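Local atomic coordinates of aminopeptidase N (Francisella tularensis subsp. tularensis, PDB entry 5DLL), a protein that probably trims single residues from the N termini of intracellular peptides as a zinc-dependent aminopeptidase of the M1 family. Residues I264-D269 with K286-S291; I225-F228 with K234-Y237; S682-M685 with K691-T694. One frame throughout, in Å; residues are numbered along the deposited sequence.

Interaction 1 (I264-D269 with K286-S291); sequences IVAVPD and KYIMAS
I288 reaches strand 261-267 at A266 and I264 with one methyl group, CD1, which lies against both residues together. At CB the isoleucine forks. CG1 takes the position between the backbone N and the carbonyl carbon (chi1 65°), and this turns the longer branch, which carries the contact, toward the strand. CG1 itself grazes the alanine, 4.1 Å from A266 CB. Beyond it the chain runs fully extended (chi2 174°) and ends with CD1 at 3.3 Å from A266 CB. The same methyl lies 4.2 Å from CG2 of I264, the short branch of that residue, and so rests on two side chains that project from one face of the strand at alternate positions. V265, between them, projects from the other face, toward L280. F283 of strand 280-284 touches both isoleucines and adds to the apolar cluster, while A227 lies against A266 from strand 220-227. The hairpin-like course between the two segments holds the GAMEN sequence of M1 aminopeptidases, and the segment K286-S291 leads on toward the helix that bears the zinc ligand H309. The I288 side chain is about 10 Å from that of H309. With no hydrogen bond or charge pairing across it, the contact is purely apolar, carried mainly by one methyl and shared with F283, so that burial of hydrocarbon holds the loop to the strand here.

Interaction 2 (I225-F228 with K234-Y237); sequences IYAF and KCHY
I225 and C235 meet where the end of a strand faces the start of a helix. The segment I225-F228 is extended through A227, and K234-Y237 passes from a loop into helix 236-253, with C235 at the N-cap position. The two backbones come nearest at I225 and C235, whose CA atoms are 7.6 Å apart, and no hydrogen bond joins them. The strand spends its backbone bonds within the sheet instead: I225 pairs with I209, and Y226 with I264 and A266.

Side chains fill the gap. I225 uses both of its branches on one residue. With CG1 anti to the carbonyl carbon (chi1 -65°), CG2 falls anti to the backbone N and packs 4.0 Å from C235 CB, while the extended CG1 branch carries CD1 to 3.6 Å from C235 O, a methyl laid against the backbone carbonyl oxygen. C235 answers with its sulfur. Because SG lies anti to the carbonyl carbon (chi1 -71°), it is directed along the strand to A227, where it stands 4.4 Å from A227 CB, a lighter touch. C235 thus packs on two alternate residues of a single strand face, and it also meets I209 on the adjacent strand. Further along the helix, A238 and M239 continue the cover over I225.

I225, A227 and C235 are all buried, so the N-cap residue, just ahead of the helix, packs on the sheet. Strand 220-227, helix 236-253 and strand 261-267, the last parallel to the first and next to it, form a beta-alpha-beta crossover, and this contact marks the entry to its helix.

Interaction 3 (S682-M685 with K691-T694); sequences SYLM and KVGT
L684 and G693 bring two consecutive helices close together, their CA atoms only 4.6 Å apart. This is the close side of the contact: with no side chain on G693, L684 CB lies directly on its backbone, 3.7 Å from G693 CA. M685 extends the same seam. Its chain bends at the second torsion (chi2 -68°), bringing the thioether round to cross the T694 side chain at about a right angle. The terminal methyl does most of the touching: CE is 3.5 Å from T694 CA and 3.6 Å from G693 O, and thus lies mainly over the backbone. The sulfur sits over the same threonine, with SD 3.7 Å from T694 N and 3.8 Å from T694 OG1. That proximity is packing, since the threonine hydroxyl is hydrogen-bonded to the backbone oxygen of Q690, one turn earlier. The side chain of Q690 in turn bonds the carbonyl oxygen of M685, linking M685 to the turn that precedes helix 691-703.

The looser side lies at V692. Here the leucine offers only CD2, which reaches V692 CG1 at 4.4 Å, and the valine is partly exposed. K691, one residue before, is exposed, and its side chain starts away from S682-M685. L684, by contrast, is buried deeper, against L696 and W651, and M685 also touches A697 and E716.

No hydrogen bond connects the segments themselves. Helix 668-685, a short turn and helix 691-703 make a helical hairpin with a glycine at the close approach, within the helical C-terminal region of this aminopeptidase, whose family is described as ARM repeats.

In the fold
Along the chain the contacts come in the order interaction 2, interaction 1, interaction 3, each closing before the next opens, so none is nested and none cross. Interaction 2 closes the short loop leading from strand 220-227 into helix 236-253. That helix then returns the chain to strand 261-267, where interaction 1 closes a longer excursion containing strands 274-275 and 280-284. The two are neighbours, with centres 7 Å apart: their strands lie side by side in one sheet of the catalytic domain, and S291 packs on K234. Interaction 3 closes a tight interhelical turn in the C-terminal helical region, its centre about 37 Å from that of interaction 1, with no touch between them.

Interaction 1 (I264-D269 with K286-S291)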
ATOM      1  N   ILE A 264       3.492  20.448  -1.914  1.00 39.60           N
ATOM      2  CA  ILE A 264       2.522  19.410  -2.248  1.00 45.74           C
ATOM      3  C   ILE A 264       1.447  20.052  -3.109  1.00 44.86           C
ATOM      4  O   ILE A 264       1.074  21.204  -2.882  1.00 53.23           O
ATOM      5  CB  ILE A 264       1.871  18.788  -0.996  1.00 48.21           C
ATOM      6  CG1 ILE A 264       2.895  17.952  -0.224  1.00 48.06           C
ATOM      7  CG2 ILE A 264       0.667  17.928  -1.377  1.00 48.40           C
ATOM      8  CD1 ILE A 264       2.375  17.394   1.085  1.00 41.31           C
ATOM      9  N   VAL A 265       0.967  19.310  -4.105  1.00 48.40           N
ATOM     10  CA  VAL A 265      -0.124  19.767  -4.956  1.00 44.78           C
ATOM     11  C   VAL A 265      -1.193  18.681  -5.015  1.00 45.46           C
ATOM     12  O   VAL A 265      -0.908  17.541  -5.385  1.00 39.07           O
ATOM     13  CB  VAL A 265       0.367  20.115  -6.375  1.00 42.66           C
ATOM     14  CG1 VAL A 265      -0.786  20.631  -7.228  1.00 40.64           C
ATOM     15  CG2 VAL A 265       1.499  21.136  -6.309  1.00 41.20           C
ATOM     16  N   ALA A 266      -2.417  19.049  -4.639  1.00 50.91           N
ATOM     17  CA  ALA A 266      -3.551  18.130  -4.623  1.00 58.42           C
ATOM     18  C   ALA A 266      -4.563  18.495  -5.702  1.00 65.20           C
ATOM     19  O   ALA A 266      -5.082  19.618  -5.725  1.00 75.21           O
ATOM     20  CB  ALA A 266      -4.216  18.143  -3.258  1.00 68.19           C
ATOM     21  N   VAL A 267      -4.854  17.539  -6.580  1.00 71.85           N
ATOM     22  CA  VAL A 267      -5.806  17.748  -7.671  1.00 87.72           C
ATOM     23  C   VAL A 267      -6.771  16.568  -7.799  1.00 78.38           C
ATOM     24  O   VAL A 267      -6.411  15.441  -7.455  1.00 64.52           O
ATOM     25  CB  VAL A 267      -5.080  17.974  -9.013  1.00 91.15           C
ATOM     26  CG1 VAL A 267      -4.551  19.399  -9.085  1.00 91.48           C
ATOM     27  CG2 VAL A 267      -3.953  16.963  -9.205  1.00 79.55           C
ATOM     28  N   PRO A 268      -8.006  16.824  -8.282  1.00 79.71           N
ATOM     29  CA  PRO A 268      -8.958  15.724  -8.466  1.00 77.05           C
ATOM     30  C   PRO A 268      -8.565  14.721  -9.562  1.00 72.03           C
ATOM     31  O   PRO A 268      -8.026  15.107 -10.603  1.00 59.71           O
ATOM     32  CB  PRO A 268     -10.262  16.444  -8.838  1.00 76.01           C
ATOM     33  CG  PRO A 268     -10.111  17.821  -8.300  1.00 76.89           C
ATOM     34  CD  PRO A 268      -8.655  18.136  -8.464  1.00 80.61           C
ATOM     35  N   ASP A 269      -8.833  13.443  -9.300  1.00 72.72           N
ATOM     36  CA  ASP A 269      -8.662  12.363 -10.281  1.00 78.49           C
ATOM     37  C   ASP A 269      -7.216  12.160 -10.763  1.00 70.07           C
ATOM     38  O   ASP A 269      -6.999  11.739 -11.900  1.00 68.60           O
ATOM     39  CB  ASP A 269      -9.586  12.587 -11.491  1.00 84.56           C
ATOM     40  CG  ASP A 269     -10.994  13.015 -11.092  1.00 89.97           C
ATOM     41  OD1 ASP A 269     -11.474  12.609 -10.010  1.00 72.04           O
ATOM     42  OD2 ASP A 269     -11.622  13.763 -11.872  1.00 91.89           O
ATOM     43  N   LYS A 286      -8.460  13.025  -2.873  1.00 53.05           N
ATOM     44  CA  LYS A 286      -9.154  12.109  -1.964  1.00 61.41           C
ATOM     45  C   LYS A 286      -8.224  11.401  -0.978  1.00 55.24           C
ATOM     46  O   LYS A 286      -8.685  10.931   0.061  1.00 68.15           O
ATOM     47  CB  LYS A 286      -9.991  11.077  -2.737  1.00 68.07           C
ATOM     48  CG  LYS A 286      -9.198  10.042  -3.519  1.00 74.25           C
ATOM     49  CD  LYS A 286     -10.085   8.878  -3.940  1.00 82.61           C
ATOM     50  CE  LYS A 286      -9.352   7.938  -4.883  1.00 85.18           C
ATOM     51  NZ  LYS A 286     -10.011   6.609  -4.998  1.00 84.61           N
ATOM     52  N   TYR A 287      -6.932  11.324  -1.297  1.00 54.49           N
ATOM     53  CA  TYR A 287      -5.967  10.635  -0.432  1.00 51.31           C
ATOM     54  C   TYR A 287      -5.331  11.519   0.645  1.00 45.66           C
ATOM     55  O   TYR A 287      -4.687  10.984   1.549  1.00 43.26           O
ATOM     56  CB  TYR A 287      -4.861   9.958  -1.263  1.00 56.05           C
ATOM     57  CG  TYR A 287      -5.328   8.778  -2.103  1.00 77.32           C
ATOM     58  CD1 TYR A 287      -6.111   7.758  -1.551  1.00 83.92           C
ATOM     59  CD2 TYR A 287      -4.968   8.667  -3.446  1.00 77.59           C
ATOM     60  CE1 TYR A 287      -6.533   6.683  -2.317  1.00 85.42           C
ATOM     61  CE2 TYR A 287      -5.385   7.594  -4.217  1.00 79.87           C
ATOM     62  CZ  TYR A 287      -6.164   6.605  -3.649  1.00 81.21           C
ATOM     63  OH  TYR A 287      -6.579   5.540  -4.416  1.00 71.79           O
ATOM     64  N   ILE A 288      -5.497  12.844   0.565  1.00 43.56           N
ATOM     65  CA  ILE A 288      -4.929  13.756   1.585  1.00 48.02           C
ATOM     66  C   ILE A 288      -5.936  14.671   2.308  1.00 47.83           C
ATOM     67  O   ILE A 288      -5.544  15.480   3.157  1.00 41.02           O
ATOM     68  CB  ILE A 288      -3.791  14.629   1.005  1.00 51.14           C
ATOM     69  CG1 ILE A 288      -4.315  15.587  -0.065  1.00 53.82           C
ATOM     70  CG2 ILE A 288      -2.682  13.755   0.432  1.00 55.42           C
ATOM     71  CD1 ILE A 288      -3.266  16.565  -0.548  1.00 57.46           C
ATOM     72  N   MET A 289      -7.221  14.543   1.992  1.00 51.24           N
ATOM     73  CA  MET A 289      -8.235  15.413   2.585  1.00 54.61           C
ATOM     74  C   MET A 289      -8.843  14.778   3.829  1.00 53.56           C
ATOM     75  O   MET A 289      -9.100  13.574   3.860  1.00 58.17           O
ATOM     76  CB  MET A 289      -9.337  15.736   1.573  1.00 56.11           C
ATOM     77  CG  MET A 289      -8.959  16.805   0.560  1.00 58.19           C
ATOM     78  SD  MET A 289     -10.384  17.462  -0.336  1.00 67.05           S
ATOM     79  CE  MET A 289     -11.199  15.954  -0.867  1.00 63.03           C
ATOM     80  N   ALA A 290      -9.070  15.596   4.852  1.00 51.57           N
ATOM     81  CA  ALA A 290      -9.737  15.136   6.063  1.00 52.67           C
ATOM     82  C   ALA A 290     -10.291  16.309   6.859  1.00 55.71           C
ATOM     83  O   ALA A 290      -9.565  17.250   7.169  1.00 58.28           O
ATOM     84  CB  ALA A 290      -8.780  14.319   6.920  1.00 49.40           C
ATOM     85  N   SER A 291     -11.586  16.247   7.163  1.00 66.59           N
ATOM     86  CA  SER A 291     -12.228  17.175   8.091  1.00 65.19           C
ATOM     87  C   SER A 291     -12.500  16.423   9.380  1.00 66.98           C
ATOM     88  O   SER A 291     -12.624  15.198   9.364  1.00 62.30           O
ATOM     89  CB  SER A 291     -13.542  17.699   7.508  1.00 69.50           C
ATOM     90  OG  SER A 291     -13.388  18.047   6.141  1.00 70.80           O
TER

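Interaction 2 (I225-F228 with K234-Y237)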
ATOM      1  N   ILE A 225       1.343  23.467   0.743  1.00 48.58           N
ATOM      2  CA  ILE A 225       0.310  22.638   0.126  1.00 47.93           C
ATOM      3  C   ILE A 225      -0.541  23.518  -0.787  1.00 48.41           C
ATOM      4  O   ILE A 225      -1.023  24.568  -0.362  1.00 49.12           O
ATOM      5  CB  ILE A 225      -0.585  21.948   1.178  1.00 46.74           C
ATOM      6  CG1 ILE A 225       0.241  20.952   1.997  1.00 46.61           C
ATOM      7  CG2 ILE A 225      -1.752  21.233   0.507  1.00 50.08           C
ATOM      8  CD1 ILE A 225      -0.525  20.276   3.115  1.00 47.84           C
ATOM      9  N   TYR A 226      -0.710  23.081  -2.036  1.00 44.27           N
ATOM     10  CA  TYR A 226      -1.493  23.803  -3.038  1.00 46.17           C
ATOM     11  C   TYR A 226      -2.695  22.975  -3.488  1.00 51.57           C
ATOM     12  O   TYR A 226      -2.565  21.790  -3.803  1.00 44.35           O
ATOM     13  CB  TYR A 226      -0.629  24.120  -4.258  1.00 47.74           C
ATOM     14  CG  TYR A 226       0.408  25.196  -4.030  1.00 49.53           C
ATOM     15  CD1 TYR A 226       0.082  26.542  -4.167  1.00 50.70           C
ATOM     16  CD2 TYR A 226       1.718  24.869  -3.695  1.00 49.57           C
ATOM     17  CE1 TYR A 226       1.028  27.534  -3.965  1.00 54.51           C
ATOM     18  CE2 TYR A 226       2.673  25.854  -3.489  1.00 53.33           C
ATOM     19  CZ  TYR A 226       2.323  27.186  -3.624  1.00 56.09           C
ATOM     20  OH  TYR A 226       3.267  28.171  -3.422  1.00 55.52           O
ATOM     21  N   ALA A 227      -3.863  23.609  -3.522  1.00 54.99           N
ATOM     22  CA  ALA A 227      -5.086  22.973  -4.011  1.00 51.85           C
ATOM     23  C   ALA A 227      -6.122  24.037  -4.367  1.00 54.40           C
ATOM     24  O   ALA A 227      -5.935  25.215  -4.076  1.00 60.13           O
ATOM     25  CB  ALA A 227      -5.645  22.020  -2.966  1.00 47.27           C
ATOM     26  N   PHE A 228      -7.211  23.619  -5.001  1.00 59.77           N
ATOM     27  CA  PHE A 228      -8.275  24.546  -5.379  1.00 63.93           C
ATOM     28  C   PHE A 228      -8.926  25.152  -4.137  1.00 63.21           C
ATOM     29  O   PHE A 228      -8.875  24.569  -3.054  1.00 58.69           O
ATOM     30  CB  PHE A 228      -9.341  23.842  -6.226  1.00 74.90           C
ATOM     31  CG  PHE A 228      -8.891  23.505  -7.623  1.00 75.27           C
ATOM     32  CD1 PHE A 228      -8.672  24.511  -8.558  1.00 80.97           C
ATOM     33  CD2 PHE A 228      -8.711  22.182  -8.013  1.00 78.54           C
ATOM     34  CE1 PHE A 228      -8.269  24.204  -9.846  1.00 87.38           C
ATOM     35  CE2 PHE A 228      -8.308  21.871  -9.300  1.00 77.69           C
ATOM     36  CZ  PHE A 228      -8.086  22.882 -10.219  1.00 82.37           C
ATOM     37  N   LYS A 234      -9.704  21.306   3.715  1.00 56.91           N
ATOM     38  CA  LYS A 234      -9.581  19.945   4.223  1.00 57.81           C
ATOM     39  C   LYS A 234      -8.153  19.400   4.071  1.00 52.10           C
ATOM     40  O   LYS A 234      -7.939  18.190   4.163  1.00 45.24           O
ATOM     41  CB  LYS A 234     -10.582  19.026   3.507  1.00 68.39           C
ATOM     42  CG  LYS A 234     -12.039  19.467   3.606  1.00 71.65           C
ATOM     43  CD  LYS A 234     -12.479  20.302   2.407  1.00 82.29           C
ATOM     44  CE  LYS A 234     -13.894  20.844   2.569  1.00 89.15           C
ATOM     45  NZ  LYS A 234     -13.987  22.001   3.508  1.00 84.40           N
ATOM     46  N   CYS A 235      -7.181  20.288   3.854  1.00 53.49           N
ATOM     47  CA  CYS A 235      -5.776  19.890   3.692  1.00 58.27           C
ATOM     48  C   CYS A 235      -4.898  20.240   4.901  1.00 53.45           C
ATOM     49  O   CYS A 235      -3.672  20.178   4.814  1.00 58.07           O
ATOM     50  CB  CYS A 235      -5.188  20.534   2.428  1.00 55.93           C
ATOM     51  SG  CYS A 235      -5.825  19.856   0.878  1.00 57.91           S
ATOM     52  N   HIS A 236      -5.515  20.584   6.031  1.00 57.05           N
ATOM     53  CA  HIS A 236      -4.755  21.030   7.203  1.00 52.12           C
ATOM     54  C   HIS A 236      -4.096  19.886   7.972  1.00 45.61           C
ATOM     55  O   HIS A 236      -2.997  20.058   8.504  1.00 44.43           O
ATOM     56  CB  HIS A 236      -5.626  21.891   8.122  1.00 48.01           C
ATOM     57  CG  HIS A 236      -5.884  23.259   7.572  1.00 53.46           C
ATOM     58  ND1 HIS A 236      -5.119  24.354   7.912  1.00 54.51           N
ATOM     59  CD2 HIS A 236      -6.799  23.703   6.678  1.00 56.98           C
ATOM     60  CE1 HIS A 236      -5.564  25.418   7.266  1.00 59.74           C
ATOM     61  NE2 HIS A 236      -6.583  25.049   6.510  1.00 60.84           N
ATOM     62  N   TYR A 237      -4.748  18.726   8.021  1.00 45.44           N
ATOM     63  CA  TYR A 237      -4.143  17.551   8.650  1.00 44.08           C
ATOM     64  C   TYR A 237      -2.913  17.057   7.876  1.00 45.49           C
ATOM     65  O   TYR A 237      -1.938  16.607   8.480  1.00 42.51           O
ATOM     66  CB  TYR A 237      -5.145  16.406   8.809  1.00 44.23           C
ATOM     67  CG  TYR A 237      -4.543  15.247   9.571  1.00 50.38           C
ATOM     68  CD1 TYR A 237      -4.356  15.322  10.946  1.00 53.76           C
ATOM     69  CD2 TYR A 237      -4.112  14.097   8.913  1.00 51.20           C
ATOM     70  CE1 TYR A 237      -3.781  14.278  11.650  1.00 49.89           C
ATOM     71  CE2 TYR A 237      -3.539  13.045   9.611  1.00 45.68           C
ATOM     72  CZ  TYR A 237      -3.376  13.143  10.980  1.00 47.67           C
ATOM     73  OH  TYR A 237      -2.809  12.110  11.691  1.00 47.56           O
TER

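Interaction 3 (S682-M685 with K691-T694)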
ATOM      1  N   SER A 682     -20.249  -4.715  19.145  1.00 43.22           N
ATOM      2  CA  SER A 682     -20.625  -5.725  18.148  1.00 46.51           C
ATOM      3  C   SER A 682     -21.035  -7.024  18.830  1.00 45.64           C
ATOM      4  O   SER A 682     -21.968  -7.688  18.383  1.00 44.08           O
ATOM      5  CB  SER A 682     -19.497  -5.982  17.127  1.00 53.21           C
ATOM      6  OG  SER A 682     -18.583  -6.981  17.559  1.00 53.74           O
ATOM      7  N   TYR A 683     -20.346  -7.375  19.914  1.00 43.65           N
ATOM      8  CA  TYR A 683     -20.707  -8.562  20.691  1.00 42.69           C
ATOM      9  C   TYR A 683     -22.023  -8.390  21.453  1.00 45.82           C
ATOM     10  O   TYR A 683     -22.719  -9.368  21.711  1.00 48.92           O
ATOM     11  CB  TYR A 683     -19.590  -8.938  21.659  1.00 38.53           C
ATOM     12  CG  TYR A 683     -18.487  -9.741  21.019  1.00 36.06           C
ATOM     13  CD1 TYR A 683     -18.625 -11.115  20.828  1.00 35.67           C
ATOM     14  CD2 TYR A 683     -17.306  -9.131  20.607  1.00 33.92           C
ATOM     15  CE1 TYR A 683     -17.612 -11.858  20.244  1.00 35.82           C
ATOM     16  CE2 TYR A 683     -16.288  -9.865  20.025  1.00 35.32           C
ATOM     17  CZ  TYR A 683     -16.445 -11.227  19.845  1.00 35.67           C
ATOM     18  OH  TYR A 683     -15.435 -11.958  19.262  1.00 37.44           O
ATOM     19  N   LEU A 684     -22.362  -7.153  21.811  1.00 43.79           N
ATOM     20  CA  LEU A 684     -23.652  -6.871  22.441  1.00 49.36           C
ATOM     21  C   LEU A 684     -24.830  -7.051  21.464  1.00 50.33           C
ATOM     22  O   LEU A 684     -25.956  -7.355  21.885  1.00 50.50           O
ATOM     23  CB  LEU A 684     -23.658  -5.460  23.046  1.00 50.81           C
ATOM     24  CG  LEU A 684     -22.667  -5.210  24.197  1.00 53.32           C
ATOM     25  CD1 LEU A 684     -22.655  -3.735  24.583  1.00 48.79           C
ATOM     26  CD2 LEU A 684     -22.965  -6.086  25.412  1.00 50.10           C
ATOM     27  N   MET A 685     -24.561  -6.871  20.169  1.00 50.57           N
ATOM     28  CA  MET A 685     -25.569  -7.064  19.114  1.00 54.14           C
ATOM     29  C   MET A 685     -25.664  -8.514  18.646  1.00 49.80           C
ATOM     30  O   MET A 685     -26.741  -8.981  18.284  1.00 54.47           O
ATOM     31  CB  MET A 685     -25.268  -6.165  17.920  1.00 51.61           C
ATOM     32  CG  MET A 685     -25.442  -4.687  18.215  1.00 55.37           C
ATOM     33  SD  MET A 685     -27.164  -4.234  18.503  1.00 62.70           S
ATOM     34  CE  MET A 685     -27.043  -2.469  18.244  1.00 67.14           C
ATOM     35  N   LYS A 691     -31.648  -6.079  23.164  1.00 64.49           N
ATOM     36  CA  LYS A 691     -32.147  -5.009  24.027  1.00 68.85           C
ATOM     37  C   LYS A 691     -31.020  -4.083  24.501  1.00 68.69           C
ATOM     38  O   LYS A 691     -31.031  -2.889  24.205  1.00 66.86           O
ATOM     39  CB  LYS A 691     -32.901  -5.629  25.218  1.00 81.66           C
ATOM     40  CG  LYS A 691     -33.096  -4.749  26.449  1.00 87.97           C
ATOM     41  CD  LYS A 691     -33.940  -3.513  26.182  1.00 85.84           C
ATOM     42  CE  LYS A 691     -34.148  -2.733  27.472  1.00 84.00           C
ATOM     43  NZ  LYS A 691     -35.047  -1.562  27.300  1.00 83.64           N
ATOM     44  N   VAL A 692     -30.042  -4.642  25.214  1.00 67.46           N
ATOM     45  CA  VAL A 692     -28.978  -3.833  25.829  1.00 74.23           C
ATOM     46  C   VAL A 692     -28.044  -3.160  24.811  1.00 69.58           C
ATOM     47  O   VAL A 692     -27.739  -1.974  24.942  1.00 66.22           O
ATOM     48  CB  VAL A 692     -28.162  -4.642  26.873  1.00 79.16           C
ATOM     49  CG1 VAL A 692     -27.308  -5.720  26.219  1.00 91.77           C
ATOM     50  CG2 VAL A 692     -27.294  -3.712  27.710  1.00 85.66           C
ATOM     51  N   GLY A 693     -27.605  -3.909  23.800  1.00 66.45           N
ATOM     52  CA  GLY A 693     -26.698  -3.384  22.784  1.00 54.82           C
ATOM     53  C   GLY A 693     -27.341  -2.304  21.932  1.00 58.23           C
ATOM     54  O   GLY A 693     -26.721  -1.272  21.657  1.00 60.50           O
ATOM     55  N   THR A 694     -28.586  -2.540  21.520  1.00 55.88           N
ATOM     56  CA  THR A 694     -29.336  -1.593  20.688  1.00 52.50           C
ATOM     57  C   THR A 694     -29.487  -0.229  21.348  1.00 52.17           C
ATOM     58  O   THR A 694     -29.384   0.800  20.680  1.00 52.97           O
ATOM     59  CB  THR A 694     -30.737  -2.136  20.343  1.00 48.74           C
ATOM     60  OG1 THR A 694     -30.610  -3.441  19.776  1.00 50.63           O
ATOM     61  CG2 THR A 694     -31.446  -1.229  19.346  1.00 46.88           C
TER